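Local atomic coordinates of crispr-associated protein Cas5, dvulg subtype (Xanthomonas oryzae pv. oryzae, PDB entry 3VZI), a protein that is a Cas5d endoribonuclease of the CRISPR-mediated microbial immune system and probably cleaves precursor CRISPR RNA within its repeats. Residues 142-146 with 147-151; 216-219 with 220-223. All blocks are in the same frame, centred on the assembly; numbering follows the deposited sequence.

Contact 1 (142-146 with 147-151); sequences NRRAR and RGQCF
Arg144 and Ala145 receive the backbone of Gly148 and Gln149 in a Schellman motif, which ends helix 134-146. The backbone bonds come first. Gln149 N donates to Arg144 O at 2.9 Å, and Gly148 N donates to Ala145 O at 3.1 Å. The first bond is nearly straight at its hydrogen, 168°. The second donor stands above the carbonyl plane of Ala145 and uses no lone pair. Gly148 has a positive phi of 65°, which turns the chain off the helix axis and makes this pairing possible.

The side chain of Arg147 adds a bond of its own. Its NE donates to Arg143 O at 2.7 Å, and that oxygen lies near the guanidinium plane. Its backbone N reaches the same Arg143 O from the opposite face of the carbonyl, at 3.3 Å. One carbonyl of the last turn is therefore held by two donors from one residue. The Arg147 chain bends at chi2 and chi3, and this folds NE back onto the turn.

Packing follows the polar bonds. The guanidinium planes of Arg143 and Arg147 are 63° apart, and their charged atoms do not touch. Gln149 crosses the stem of Arg144 at about a right angle, with Gln149 NE2 4.1 Å from Arg144 CG. Ala145, Asn142 and Arg146 rest on Leu167 of strand 164-167. Beyond the turn, Phe151 is backbone-bonded to Ala44 of helix 35-45. At the aliphatic stem of Arg143, CG lies 3.3 Å from Arg147 NH2.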
ATOM      1  N   ASN A 142     -13.595   4.415  14.119  1.00 44.54           N
ATOM      2  CA  ASN A 142     -13.526   5.882  14.142  1.00 43.29           C
ATOM      3  C   ASN A 142     -12.856   6.408  15.410  1.00 46.55           C
ATOM      4  O   ASN A 142     -12.017   7.325  15.383  1.00 46.84           O
ATOM      5  CB  ASN A 142     -14.925   6.465  14.059  1.00 42.13           C
ATOM      6  CG  ASN A 142     -15.537   6.367  12.686  1.00 42.47           C
ATOM      7  OD1 ASN A 142     -14.839   6.387  11.649  1.00 44.03           O
ATOM      8  ND2 ASN A 142     -16.869   6.276  12.657  1.00 41.04           N
ATOM      9  N   ARG A 143     -13.234   5.808  16.526  1.00 50.82           N
ATOM     10  CA  ARG A 143     -12.659   6.117  17.834  1.00 55.61           C
ATOM     11  C   ARG A 143     -11.157   5.884  17.762  1.00 55.15           C
ATOM     12  O   ARG A 143     -10.379   6.622  18.348  1.00 59.96           O
ATOM     13  CB  ARG A 143     -13.318   5.226  18.885  1.00 58.50           C
ATOM     14  CG  ARG A 143     -12.995   5.510  20.320  1.00 64.67           C
ATOM     15  CD  ARG A 143     -12.924   4.188  21.090  1.00 73.58           C
ATOM     16  NE  ARG A 143     -14.170   3.398  21.077  1.00 76.33           N
ATOM     17  CZ  ARG A 143     -14.246   2.063  21.215  1.00 78.33           C
ATOM     18  NH1 ARG A 143     -15.441   1.482  21.200  1.00 79.87           N
ATOM     19  NH2 ARG A 143     -13.151   1.296  21.358  1.00 70.91           N
ATOM     20  N   ARG A 144     -10.746   4.888  16.992  1.00 52.32           N
ATOM     21  CA  ARG A 144      -9.341   4.478  17.005  1.00 53.11           C
ATOM     22  C   ARG A 144      -8.466   5.299  16.089  1.00 51.95           C
ATOM     23  O   ARG A 144      -7.336   5.661  16.465  1.00 48.84           O
ATOM     24  CB  ARG A 144      -9.219   3.028  16.610  1.00 50.78           C
ATOM     25  CG  ARG A 144      -9.611   2.078  17.689  1.00 51.95           C
ATOM     26  CD  ARG A 144      -8.624   0.962  17.593  1.00 57.78           C
ATOM     27  NE  ARG A 144      -9.292  -0.309  17.504  1.00 60.59           N
ATOM     28  CZ  ARG A 144      -9.241  -1.204  18.460  1.00 66.84           C
ATOM     29  NH1 ARG A 144      -9.890  -2.355  18.316  1.00 67.89           N
ATOM     30  NH2 ARG A 144      -8.518  -0.932  19.551  1.00 71.73           N
ATOM     31  N   ALA A 145      -8.994   5.520  14.876  1.00 48.50           N
ATOM     32  CA  ALA A 145      -8.429   6.399  13.868  1.00 47.23           C
ATOM     33  C   ALA A 145      -8.298   7.835  14.387  1.00 50.20           C
ATOM     34  O   ALA A 145      -7.247   8.456  14.235  1.00 49.06           O
ATOM     35  CB  ALA A 145      -9.300   6.354  12.629  1.00 45.41           C
ATOM     36  N   ARG A 146      -9.359   8.352  15.017  1.00 54.33           N
ATOM     37  CA  ARG A 146      -9.329   9.701  15.612  1.00 54.79           C
ATOM     38  C   ARG A 146      -8.175   9.795  16.600  1.00 55.07           C
ATOM     39  O   ARG A 146      -7.411  10.751  16.564  1.00 55.31           O
ATOM     40  CB  ARG A 146     -10.654  10.042  16.297  1.00 53.63           C
ATOM     41  CG  ARG A 146     -11.763  10.435  15.348  1.00 54.51           C
ATOM     42  CD  ARG A 146     -13.023  10.912  16.069  1.00 63.39           C
ATOM     43  NE  ARG A 146     -14.207  10.955  15.186  1.00 67.56           N
ATOM     44  CZ  ARG A 146     -15.317  10.212  15.337  1.00 70.58           C
ATOM     45  NH1 ARG A 146     -15.451   9.345  16.347  1.00 66.31           N
ATOM     46  NH2 ARG A 146     -16.315  10.341  14.465  1.00 72.51           N
ATOM     47  N   ARG A 147      -8.057   8.772  17.449  1.00 56.06           N
ATOM     48  CA  ARG A 147      -7.028   8.646  18.497  1.00 56.24           C
ATOM     49  C   ARG A 147      -5.641   8.191  18.008  1.00 55.73           C
ATOM     50  O   ARG A 147      -4.725   8.103  18.803  1.00 61.55           O
ATOM     51  CB  ARG A 147      -7.516   7.658  19.580  1.00 56.76           C
ATOM     52  CG  ARG A 147      -8.056   8.285  20.864  1.00 59.77           C
ATOM     53  CD  ARG A 147      -9.201   7.519  21.520  1.00 57.61           C
ATOM     54  NE  ARG A 147     -10.433   7.750  20.776  1.00 60.28           N
ATOM     55  CZ  ARG A 147     -11.395   8.616  21.098  1.00 62.46           C
ATOM     56  NH1 ARG A 147     -11.337   9.344  22.197  1.00 66.26           N
ATOM     57  NH2 ARG A 147     -12.446   8.736  20.309  1.00 65.90           N
ATOM     58  N   GLY A 148      -5.479   7.849  16.735  1.00 52.77           N
ATOM     59  CA  GLY A 148      -4.173   7.406  16.230  1.00 52.46           C
ATOM     60  C   GLY A 148      -3.650   6.105  16.816  1.00 55.99           C
ATOM     61  O   GLY A 148      -2.428   5.879  16.927  1.00 57.72           O
ATOM     62  N   GLN A 149      -4.574   5.228  17.182  1.00 56.53           N
ATOM     63  CA  GLN A 149      -4.222   3.938  17.777  1.00 57.65           C
ATOM     64  C   GLN A 149      -4.688   2.760  16.896  1.00 56.62           C
ATOM     65  O   GLN A 149      -5.596   2.886  16.080  1.00 53.01           O
ATOM     66  CB  GLN A 149      -4.754   3.841  19.222  1.00 57.65           C
ATOM     67  CG  GLN A 149      -6.266   3.858  19.332  1.00 56.79           C
ATOM     68  CD  GLN A 149      -6.774   4.228  20.717  1.00 59.40           C
ATOM     69  OE1 GLN A 149      -6.012   4.640  21.594  1.00 59.66           O
ATOM     70  NE2 GLN A 149      -8.087   4.066  20.923  1.00 60.40           N
ATOM     71  N   CYS A 150      -4.061   1.606  17.068  1.00 59.31           N
ATOM     72  CA  CYS A 150      -4.320   0.514  16.169  1.00 59.40           C
ATOM     73  C   CYS A 150      -3.826  -0.800  16.765  1.00 62.96           C
ATOM     74  O   CYS A 150      -3.042  -0.800  17.719  1.00 62.79           O
ATOM     75  CB  CYS A 150      -3.579   0.806  14.873  1.00 56.98           C
ATOM     76  SG  CYS A 150      -1.869   1.244  15.240  1.00 57.90           S
ATOM     77  N   PHE A 151      -4.285  -1.916  16.189  1.00 65.55           N
ATOM     78  CA  PHE A 151      -3.801  -3.244  16.586  1.00 69.60           C
ATOM     79  C   PHE A 151      -2.306  -3.439  16.268  1.00 70.91           C
ATOM     80  O   PHE A 151      -1.560  -3.992  17.070  1.00 72.31           O
ATOM     81  CB  PHE A 151      -4.662  -4.355  15.956  1.00 71.66           C
ATOM     82  CG  PHE A 151      -4.198  -5.755  16.302  1.00 76.95           C
ATOM     83  CD1 PHE A 151      -4.737  -6.434  17.405  1.00 77.50           C
ATOM     84  CD2 PHE A 151      -3.223  -6.391  15.540  1.00 76.49           C
ATOM     85  CE1 PHE A 151      -4.314  -7.708  17.737  1.00 78.48           C
ATOM     86  CE2 PHE A 151      -2.793  -7.667  15.871  1.00 81.66           C
ATOM     87  CZ  PHE A 151      -3.337  -8.324  16.969  1.00 83.36           C
TER

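Contact 2 (216-219 with 220-223); sequences VPPP and QDGG
The carboxylate of Asp221 is the flat group that meets the proline run, and each of its oxygens has its own proline neighbour. OD1 lies 3.8 Å from Pro217 CB. OD2 lies at a looser 4.1 Å from Pro218 CG, where the two side chains run at a slant to each other. These are van der Waals contacts with puckered, saturated rings. Asp221 CB also packs against the backbone, 3.5 Å from Pro218 O. The torsion chi1 of -141° helps to carry the carboxylate back toward Pro217 and Pro218.

The backbone makes this return possible. Gln220 is the centre of an inverse gamma turn, which reverses the chain between Pro219 and Asp221. Pro219 O and Asp221 N come within 3.0 Å across it, but the angle is too poor for a hydrogen bond. A second inverse gamma turn is centred on Gly222. It is closed by a weak bond from Gly223 N to Asp221 O. The two turns curl a segment that has neither helix nor strand. Proline has no N-H, so the nitrogens of Pro217, Pro218 and Pro219 can donate nothing to a sheet.

The loop leaves strand 213-215 near the C-terminus. Val216 still bonds by its backbone to Asp56 of strand 51-60 and packs on Val55 and Ile58. Pro217 O accepts a hydrogen bond from NE2 of His192 on strand 184-194, and Pro219 rests on Arg52 of strand 51-60.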
ATOM      1  N   VAL A 216     -11.856   2.265  -7.436  1.00 38.96           N
ATOM      2  CA  VAL A 216     -11.403   0.867  -7.291  1.00 42.10           C
ATOM      3  C   VAL A 216     -12.557  -0.109  -7.551  1.00 45.63           C
ATOM      4  O   VAL A 216     -13.527  -0.120  -6.798  1.00 49.24           O
ATOM      5  CB  VAL A 216     -10.749   0.625  -5.897  1.00 42.13           C
ATOM      6  CG1 VAL A 216     -10.423  -0.845  -5.657  1.00 39.20           C
ATOM      7  CG2 VAL A 216      -9.496   1.504  -5.732  1.00 39.62           C
ATOM      8  N   PRO A 217     -12.477  -0.911  -8.634  1.00 47.74           N
ATOM      9  CA  PRO A 217     -13.517  -1.902  -8.895  1.00 52.73           C
ATOM     10  C   PRO A 217     -13.784  -2.791  -7.691  1.00 54.67           C
ATOM     11  O   PRO A 217     -12.863  -3.024  -6.932  1.00 58.90           O
ATOM     12  CB  PRO A 217     -12.909  -2.723 -10.035  1.00 50.35           C
ATOM     13  CG  PRO A 217     -12.184  -1.703 -10.831  1.00 48.02           C
ATOM     14  CD  PRO A 217     -11.580  -0.777  -9.800  1.00 49.26           C
ATOM     15  N   PRO A 218     -15.038  -3.266  -7.498  1.00 59.98           N
ATOM     16  CA  PRO A 218     -15.296  -4.326  -6.487  1.00 66.32           C
ATOM     17  C   PRO A 218     -14.645  -5.653  -6.901  1.00 74.98           C
ATOM     18  O   PRO A 218     -14.219  -5.776  -8.047  1.00 82.02           O
ATOM     19  CB  PRO A 218     -16.824  -4.467  -6.511  1.00 62.91           C
ATOM     20  CG  PRO A 218     -17.237  -3.922  -7.851  1.00 60.11           C
ATOM     21  CD  PRO A 218     -16.294  -2.791  -8.111  1.00 58.78           C
ATOM     22  N   PRO A 219     -14.556  -6.637  -5.983  1.00 83.84           N
ATOM     23  CA  PRO A 219     -14.162  -8.020  -6.312  1.00 84.84           C
ATOM     24  C   PRO A 219     -14.759  -8.634  -7.593  1.00 89.42           C
ATOM     25  O   PRO A 219     -14.004  -8.896  -8.523  1.00 92.13           O
ATOM     26  CB  PRO A 219     -14.604  -8.789  -5.076  1.00 88.96           C
ATOM     27  CG  PRO A 219     -14.359  -7.808  -3.955  1.00 91.19           C
ATOM     28  CD  PRO A 219     -14.478  -6.408  -4.526  1.00 87.15           C
ATOM     29  N   GLN A 220     -16.076  -8.852  -7.660  1.00 94.30           N
ATOM     30  CA  GLN A 220     -16.704  -9.520  -8.826  1.00 95.08           C
ATOM     31  C   GLN A 220     -16.788  -8.657 -10.103  1.00 96.11           C
ATOM     32  O   GLN A 220     -17.800  -8.005 -10.346  1.00104.11           O
ATOM     33  CB  GLN A 220     -18.088 -10.090  -8.456  1.00 99.92           C
ATOM     34  CG  GLN A 220     -19.140  -9.096  -7.939  1.00103.07           C
ATOM     35  CD  GLN A 220     -20.583  -9.537  -8.235  1.00109.40           C
ATOM     36  OE1 GLN A 220     -20.921  -9.860  -9.378  1.00118.35           O
ATOM     37  NE2 GLN A 220     -21.441  -9.539  -7.208  1.00102.63           N
ATOM     38  N   ASP A 221     -15.748  -8.686 -10.936  1.00 95.59           N
ATOM     39  CA  ASP A 221     -15.574  -7.672 -11.995  1.00 95.22           C
ATOM     40  C   ASP A 221     -14.436  -8.032 -12.973  1.00100.78           C
ATOM     41  O   ASP A 221     -13.812  -9.089 -12.843  1.00109.03           O
ATOM     42  CB  ASP A 221     -15.206  -6.349 -11.318  1.00 87.27           C
ATOM     43  CG  ASP A 221     -15.847  -5.158 -11.966  1.00 87.60           C
ATOM     44  OD1 ASP A 221     -15.136  -4.351 -12.601  1.00 84.39           O
ATOM     45  OD2 ASP A 221     -17.071  -5.014 -11.827  1.00 95.84           O
ATOM     46  N   GLY A 222     -14.156  -7.150 -13.935  1.00 99.79           N
ATOM     47  CA  GLY A 222     -12.902  -7.194 -14.711  1.00 96.81           C
ATOM     48  C   GLY A 222     -11.609  -6.977 -13.905  1.00 92.83           C
ATOM     49  O   GLY A 222     -10.734  -6.202 -14.295  1.00 81.87           O
ATOM     50  N   GLY A 223     -11.507  -7.640 -12.756  1.00 79.49           N
ATOM     51  CA  GLY A 223     -10.219  -7.930 -12.136  1.00 80.06           C
ATOM     52  C   GLY A 223      -9.674  -9.119 -12.909  1.00 79.10           C
ATOM     53  O   GLY A 223     -10.457  -9.900 -13.439  1.00 79.59           O
TER

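Overall arrangement
Contact 1 comes first along the chain and closes well before contact 2 opens. Their centres are 29 Å apart, and their nearest atoms are about 19 Å apart, so they do not touch. Both are surface turns. They lie toward opposite margins of the five-stranded antiparallel sheet. Contact 1 ends helix 134-146, which packs on the outermost strand 164-167. Contact 2 follows strand 213-215, the outermost strand at the other side. Strands 7-13, 114-124 and 51-60 lie between these two edges. The sheet is consistent with the RRM-like core of Cas5 proteins, and the contacts mark where the chain leaves a regular element at either margin.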